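Side-chain contacts in type VI secretion system component (Escherichia coli O6, PDB 2P5Z), which is a component of the type VI secretion system and probably forms the trimeric tip of its puncturing device, resembling the phage T4 tail proteins gp27 and gp5: residues 301-304 / 305-309; 172-175 / 176-180; 189-193 / 194-198. All blocks are in the same frame, centred on the assembly; numbering follows the deposited sequence.

Contact 1 of 3, residues 301-304 / 305-309; sequences IRHE and RYLNE
The backbone carbonyl of Glu304 is held by two donors from Asn308. The side-chain amide gives the shorter bond, 2.7 Å from ND2 to Glu304 O. The backbone N of Asn308 reaches the same oxygen from the opposite face of the carbonyl plane. ND2 stands 43° out of that plane. The amide is also bonded to Gly372 O through ND2 and to Arg374 N through OD1, so both its ends are fixed. Glu304 turns its carboxylate to Arg374 in a salt bridge.

Two residues earlier in the helix, Arg302 and Tyr306 lie side by side and point the same way. Ring atom CE2 of Tyr306 sits over one face of the guanidinium, 4.1 Å above its plane. The two planes are 58° apart, so this is not a parallel stack. Arg305 CG is anti to the backbone N (chi1 -163°) and the chain bends at chi3, bringing NH1 within 3.5 Å of Ile301 CG2. The same NH1 bonds to Ser180 O. His303 CE1 is 3.8 Å from Leu307 CD2. The i to i+4 spacing of these pairs is that of an alpha helix, here the last turns of helix 298-308 in the gp27-like baseplate hub region.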
# COMPACT_ATOMS: atom_id res chain seq x y z
N ILE A 301 -17.21 -8.89 20.23
CA ILE A 301 -16.69 -9.28 18.92
C ILE A 301 -15.25 -8.79 18.75
O ILE A 301 -14.38 -9.56 18.36
CB ILE A 301 -17.59 -8.75 17.75
CG1 ILE A 301 -18.98 -9.40 17.74
CG2 ILE A 301 -16.92 -8.95 16.38
CD1 ILE A 301 -19.00 -10.91 17.79
N ARG A 302 -14.99 -7.52 19.10
CA ARG A 302 -13.66 -6.95 18.89
C ARG A 302 -12.59 -7.54 19.83
O ARG A 302 -11.40 -7.51 19.52
CB ARG A 302 -13.68 -5.41 18.96
CG ARG A 302 -13.71 -4.81 20.36
CD ARG A 302 -13.33 -3.34 20.36
NE ARG A 302 -12.42 -3.04 19.26
CZ ARG A 302 -11.40 -2.18 19.32
NH1 ARG A 302 -11.14 -1.53 20.44
NH2 ARG A 302 -10.65 -1.99 18.24
N HIS A 303 -13.03 -8.09 20.96
CA HIS A 303 -12.12 -8.75 21.87
C HIS A 303 -11.76 -10.15 21.36
O HIS A 303 -10.60 -10.54 21.39
CB HIS A 303 -12.73 -8.85 23.27
CG HIS A 303 -11.79 -9.40 24.29
ND1 HIS A 303 -12.07 -10.53 25.04
CD2 HIS A 303 -10.56 -8.98 24.68
CE1 HIS A 303 -11.06 -10.77 25.86
NE2 HIS A 303 -10.13 -9.85 25.66
N GLU A 304 -12.77 -10.89 20.90
CA GLU A 304 -12.58 -12.20 20.29
C GLU A 304 -11.66 -12.13 19.06
O GLU A 304 -10.89 -13.06 18.80
CB GLU A 304 -13.92 -12.83 19.92
CG GLU A 304 -14.81 -13.22 21.10
CD GLU A 304 -15.98 -14.13 20.71
OE1 GLU A 304 -16.04 -14.64 19.57
OE2 GLU A 304 -16.86 -14.36 21.57
N ARG A 305 -11.74 -11.03 18.32
CA ARG A 305 -10.88 -10.79 17.17
C ARG A 305 -9.43 -10.57 17.60
O ARG A 305 -8.51 -10.98 16.90
CB ARG A 305 -11.39 -9.60 16.35
CG ARG A 305 -10.83 -9.51 14.93
CD ARG A 305 -11.26 -8.22 14.21
NE ARG A 305 -12.71 -8.16 13.98
CZ ARG A 305 -13.52 -7.19 14.40
NH1 ARG A 305 -14.81 -7.26 14.13
NH2 ARG A 305 -13.05 -6.15 15.09
N TYR A 306 -9.23 -9.92 18.75
CA TYR A 306 -7.88 -9.72 19.32
C TYR A 306 -7.28 -11.04 19.78
O TYR A 306 -6.10 -11.30 19.52
CB TYR A 306 -7.89 -8.71 20.48
CG TYR A 306 -7.87 -7.27 20.03
CD1 TYR A 306 -7.15 -6.87 18.90
CD2 TYR A 306 -8.56 -6.28 20.75
CE1 TYR A 306 -7.13 -5.54 18.48
CE2 TYR A 306 -8.55 -4.95 20.34
CZ TYR A 306 -7.83 -4.59 19.21
OH TYR A 306 -7.80 -3.27 18.81
N LEU A 307 -8.10 -11.86 20.42
CA LEU A 307 -7.72 -13.21 20.82
C LEU A 307 -7.38 -14.10 19.60
O LEU A 307 -6.45 -14.91 19.66
CB LEU A 307 -8.82 -13.84 21.67
CG LEU A 307 -8.73 -13.78 23.21
CD1 LEU A 307 -7.93 -12.59 23.76
CD2 LEU A 307 -10.12 -13.83 23.85
N ASN A 308 -8.12 -13.92 18.50
CA ASN A 308 -7.85 -14.61 17.25
C ASN A 308 -6.43 -14.39 16.73
O ASN A 308 -5.76 -15.35 16.34
CB ASN A 308 -8.88 -14.24 16.16
CG ASN A 308 -10.08 -15.20 16.13
OD1 ASN A 308 -10.25 -15.98 15.18
ND2 ASN A 308 -10.91 -15.16 17.18
N GLU A 309 -5.96 -13.16 16.74
CA GLU A 309 -4.65 -12.87 16.17
C GLU A 309 -3.52 -12.91 17.20
O GLU A 309 -2.37 -12.63 16.88
CB GLU A 309 -4.67 -11.53 15.44
CG GLU A 309 -5.23 -10.40 16.27
CD GLU A 309 -5.43 -9.12 15.48
OE1 GLU A 309 -4.91 -8.07 15.92
OE2 GLU A 309 -6.11 -9.16 14.42

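Contact 2 of 3, residues 172-175 / 176-180; sequences LTFV and SRLLS
Leu172 meets Ser176 through its backbone carbonyl and its side chain. Ser176 OG donates to Leu172 O at 2.7 Å, and the backbone N of Ser176 donates to the same oxygen at 3.0 Å. The two donors come from opposite faces of the carbonyl plane. The hydroxyl lies beside its own backbone N (chi1 -52°), which lets it fold back over the preceding turn. Leu172 CD1 lies 3.6 Å from this hydroxyl.

Thr173 takes part through its backbone, accepting from Arg177 N. Its hydroxyl is bonded to Asp170, one turn back.

Phe174 meets two side chains of the next turn. Arg177 NH2 lies at the ring edge, in the ring plane, 3.5 Å from Phe174 CD1. The guanidinium is turned 59° against the ring, so the pair is not stacked. Leu178 takes one ring face. Its CG makes a CH-pi contact 4.2 Å from the ring centroid, displaced toward the rim, while CD2 and CD1 reach CE1 and CZ. Phe174 CG is anti to the backbone N (chi1 -180°), which leans the ring toward the C-terminal side, where Leu178 lies.

These residues belong to helix 171-182. Phe174, Val175, Leu178 and Leu179 turn toward helix 131-140, touching Ile134, Ile138, Val131 and Val135 respectively. Phe174 and Leu178 also rest on Val164 of strand 161-166. The result is helix-on-helix packing within the baseplate hub region. The polar end of Arg177 is held by a salt bridge from NE to Glu169.

Val175 lies side by side with Leu179, both pointing the same way. CG1 of Val175 is 3.9 Å from CD1 of Leu179. Val175 O accepts from Leu179 N.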
# COMPACT_ATOMS: atom_id res chain seq x y z
N LEU A 172 -18.30 -8.11 -3.21
CA LEU A 172 -17.54 -8.97 -2.29
C LEU A 172 -17.00 -8.20 -1.11
O LEU A 172 -17.15 -8.64 0.03
CB LEU A 172 -16.40 -9.73 -3.00
CG LEU A 172 -15.66 -10.79 -2.15
CD1 LEU A 172 -16.63 -11.75 -1.46
CD2 LEU A 172 -14.62 -11.57 -2.94
N THR A 173 -16.39 -7.05 -1.37
CA THR A 173 -15.85 -6.23 -0.30
C THR A 173 -16.96 -5.80 0.64
O THR A 173 -16.82 -5.94 1.88
CB THR A 173 -15.13 -5.01 -0.86
OG1 THR A 173 -14.15 -5.45 -1.81
CG2 THR A 173 -14.46 -4.20 0.25
N PHE A 174 -18.08 -5.34 0.06
CA PHE A 174 -19.23 -4.86 0.83
C PHE A 174 -19.78 -5.93 1.77
O PHE A 174 -19.92 -5.69 2.99
CB PHE A 174 -20.34 -4.39 -0.11
CG PHE A 174 -21.56 -3.87 0.60
CD1 PHE A 174 -21.45 -2.84 1.55
CD2 PHE A 174 -22.81 -4.39 0.32
CE1 PHE A 174 -22.56 -2.38 2.22
CE2 PHE A 174 -23.94 -3.91 0.98
CZ PHE A 174 -23.81 -2.91 1.93
N VAL A 175 -20.05 -7.10 1.19
CA VAL A 175 -20.59 -8.23 1.94
C VAL A 175 -19.64 -8.67 3.06
O VAL A 175 -20.07 -8.84 4.21
CB VAL A 175 -20.93 -9.40 1.00
CG1 VAL A 175 -21.05 -10.70 1.75
CG2 VAL A 175 -22.25 -9.10 0.25
N SER A 176 -18.35 -8.77 2.73
CA SER A 176 -17.35 -9.25 3.68
C SER A 176 -17.18 -8.27 4.82
O SER A 176 -17.09 -8.68 5.98
CB SER A 176 -16.01 -9.50 2.98
OG SER A 176 -16.17 -10.34 1.84
N ARG A 177 -17.18 -6.97 4.49
CA ARG A 177 -17.15 -5.91 5.51
C ARG A 177 -18.33 -6.01 6.49
O ARG A 177 -18.12 -5.99 7.71
CB ARG A 177 -17.11 -4.53 4.87
CG ARG A 177 -17.09 -3.42 5.90
CD ARG A 177 -16.76 -2.04 5.31
NE ARG A 177 -17.74 -1.54 4.35
CZ ARG A 177 -18.95 -1.05 4.66
NH1 ARG A 177 -19.37 -1.01 5.92
NH2 ARG A 177 -19.74 -0.61 3.69
N LEU A 178 -19.54 -6.17 5.95
CA LEU A 178 -20.73 -6.26 6.80
C LEU A 178 -20.68 -7.46 7.72
O LEU A 178 -20.97 -7.34 8.91
CB LEU A 178 -22.03 -6.31 5.99
CG LEU A 178 -22.57 -5.17 5.11
CD1 LEU A 178 -23.99 -5.46 4.77
CD2 LEU A 178 -22.46 -3.80 5.75
N LEU A 179 -20.33 -8.62 7.16
CA LEU A 179 -20.20 -9.84 7.96
C LEU A 179 -19.10 -9.71 9.01
O LEU A 179 -19.27 -10.14 10.15
CB LEU A 179 -19.92 -11.03 7.08
CG LEU A 179 -20.99 -11.38 6.04
CD1 LEU A 179 -20.42 -12.44 5.13
CD2 LEU A 179 -22.28 -11.86 6.69
N SER A 180 -17.98 -9.09 8.65
CA SER A 180 -16.86 -9.04 9.59
C SER A 180 -17.08 -8.07 10.75
O SER A 180 -16.64 -8.35 11.87
CB SER A 180 -15.54 -8.71 8.89
OG SER A 180 -15.45 -7.33 8.64

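Contact 3 of 3, residues 189-193 / 194-198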
# COMPACT_ATOMS: atom_id res chain seq x y z
N ALA A 189 -18.47 -25.60 1.30
CA ALA A 189 -18.70 -27.03 1.48
C ALA A 189 -19.23 -27.56 0.18
O ALA A 189 -19.61 -26.80 -0.70
CB ALA A 189 -19.68 -27.28 2.62
N THR A 190 -19.26 -28.88 0.05
CA THR A 190 -19.62 -29.50 -1.21
C THR A 190 -20.96 -30.22 -1.08
O THR A 190 -21.23 -30.88 -0.08
CB THR A 190 -18.47 -30.43 -1.68
OG1 THR A 190 -17.34 -29.60 -2.04
CG2 THR A 190 -18.88 -31.33 -2.88
N ASP A 191 -21.82 -30.02 -2.07
CA ASP A 191 -23.07 -30.76 -2.17
C ASP A 191 -22.75 -31.92 -3.09
O ASP A 191 -22.58 -31.74 -4.31
CB ASP A 191 -24.16 -29.88 -2.80
CG ASP A 191 -25.56 -30.51 -2.74
OD1 ASP A 191 -25.77 -31.63 -3.26
OD2 ASP A 191 -26.47 -29.84 -2.19
N ALA A 192 -22.65 -33.11 -2.49
CA ALA A 192 -22.36 -34.33 -3.24
C ALA A 192 -23.33 -34.58 -4.39
O ALA A 192 -22.89 -34.87 -5.51
CB ALA A 192 -22.32 -35.53 -2.30
N ARG A 193 -24.64 -34.41 -4.14
CA ARG A 193 -25.68 -34.69 -5.15
C ARG A 193 -25.72 -33.66 -6.26
O ARG A 193 -25.80 -34.00 -7.43
CB ARG A 193 -27.08 -34.77 -4.53
CG ARG A 193 -27.13 -35.17 -3.07
CD ARG A 193 -28.57 -35.19 -2.57
NE ARG A 193 -29.22 -33.87 -2.60
CZ ARG A 193 -30.23 -33.54 -3.41
NH1 ARG A 193 -30.76 -32.32 -3.36
NH2 ARG A 193 -30.72 -34.42 -4.27
N LEU A 194 -25.67 -32.38 -5.90
CA LEU A 194 -25.86 -31.35 -6.89
C LEU A 194 -24.56 -31.03 -7.62
O LEU A 194 -24.60 -30.46 -8.72
CB LEU A 194 -26.46 -30.09 -6.25
CG LEU A 194 -27.86 -30.22 -5.62
CD1 LEU A 194 -28.25 -28.96 -4.88
CD2 LEU A 194 -28.90 -30.57 -6.68
N LYS A 195 -23.44 -31.43 -7.03
CA LYS A 195 -22.07 -31.17 -7.55
C LYS A 195 -21.77 -29.68 -7.63
O LYS A 195 -21.45 -29.14 -8.70
CB LYS A 195 -21.81 -31.84 -8.91
CG LYS A 195 -21.79 -33.35 -8.85
CD LYS A 195 -21.88 -33.94 -10.25
CE LYS A 195 -21.29 -35.34 -10.29
NZ LYS A 195 -21.46 -36.04 -8.97
N ILE A 196 -21.91 -29.01 -6.49
CA ILE A 196 -21.73 -27.57 -6.42
C ILE A 196 -21.11 -27.23 -5.09
O ILE A 196 -21.18 -28.02 -4.14
CB ILE A 196 -23.08 -26.78 -6.53
CG1 ILE A 196 -24.11 -27.33 -5.54
CG2 ILE A 196 -23.61 -26.74 -7.97
CD1 ILE A 196 -25.20 -26.34 -5.15
N GLU A 197 -20.50 -26.05 -5.04
CA GLU A 197 -20.01 -25.48 -3.79
C GLU A 197 -21.09 -24.63 -3.11
O GLU A 197 -21.85 -23.92 -3.77
CB GLU A 197 -18.73 -24.65 -4.04
CG GLU A 197 -18.92 -23.19 -4.48
CD GLU A 197 -19.30 -23.00 -5.96
OE1 GLU A 197 -19.60 -23.99 -6.67
OE2 GLU A 197 -19.29 -21.83 -6.42
N VAL A 198 -21.15 -24.74 -1.79
CA VAL A 198 -22.17 -24.13 -0.96
C VAL A 198 -21.48 -23.26 0.09
O VAL A 198 -20.62 -23.76 0.82
CB VAL A 198 -23.01 -25.23 -0.22
CG1 VAL A 198 -24.00 -24.62 0.75
CG2 VAL A 198 -23.72 -26.16 -1.22
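Leu194 and Asp191 face each other across the turn between strands 185-191 and 196-202. The backbone N of Leu194 donates to Asp191 OD1 at 2.7 Å. It comes from above the carboxylate plane, 45° out of it. Asp191 carries its CG anti to the backbone N (chi1 -171°), which points the carboxylate along the chain into the turn. The side chain of Leu194 then lies against this group. Its CD1 is 3.3 Å from Asp191 OD2, and its CB and CG also lie close to OD1. On its other branch, Leu194 CD2 sits over one face of the Arg193 guanidinium. These two neighbours run side by side in the same direction.

The backbone of Asp191 ties the turn to the strands. Its N donates to Ile196 O at 2.9 Å, and its O accepts from Lys195 N. Lys195 and Ile196 thus both face Asp191, forming a G1 beta bulge. Lys195 has positive phi and psi, as the first position of such a bulge calls for. Asp191 CB also packs on Ile196 CG1 at 3.7 Å.

Farther from the turn, Val198 forms an antiparallel hydrogen-bonded pair with Ala189, each N donating to the other's O. Val198 CG2 reaches back to Asp191 CB at 4.1 Å, on the same face of the sheet. On the other face, Thr190 bonds to Thr86 O, and Glu197 forms a salt bridge with Arg113.

The turn is therefore closed chiefly by polar bonds. One aspartate serves it twice, with the main chain gripping both bulge residues and the carboxylate bonded to Leu194 N.

Overall arrangement
Contact 2 is the buried one. Contact 1 is partly buried, and contact 3 lies at the surface. Contacts 1 and 2 are each internal to a single helix, whereas contact 3 joins two strands of a hairpin. Helix 171-182 leads directly into that hairpin, yet contacts 2 and 3 do not touch. Their centres are 23 Å apart. Contacts 1 and 2 do touch, through an arginine and a helix carbonyl. Chemistry follows place: contact 2 is mostly apolar on its side facing helix 131-140, with one serine bond to a helix carbonyl. Polar and charged side chains hold the partly buried helix of contact 1, and a carboxylate with main-chain bonds shapes the exposed turn of contact 3.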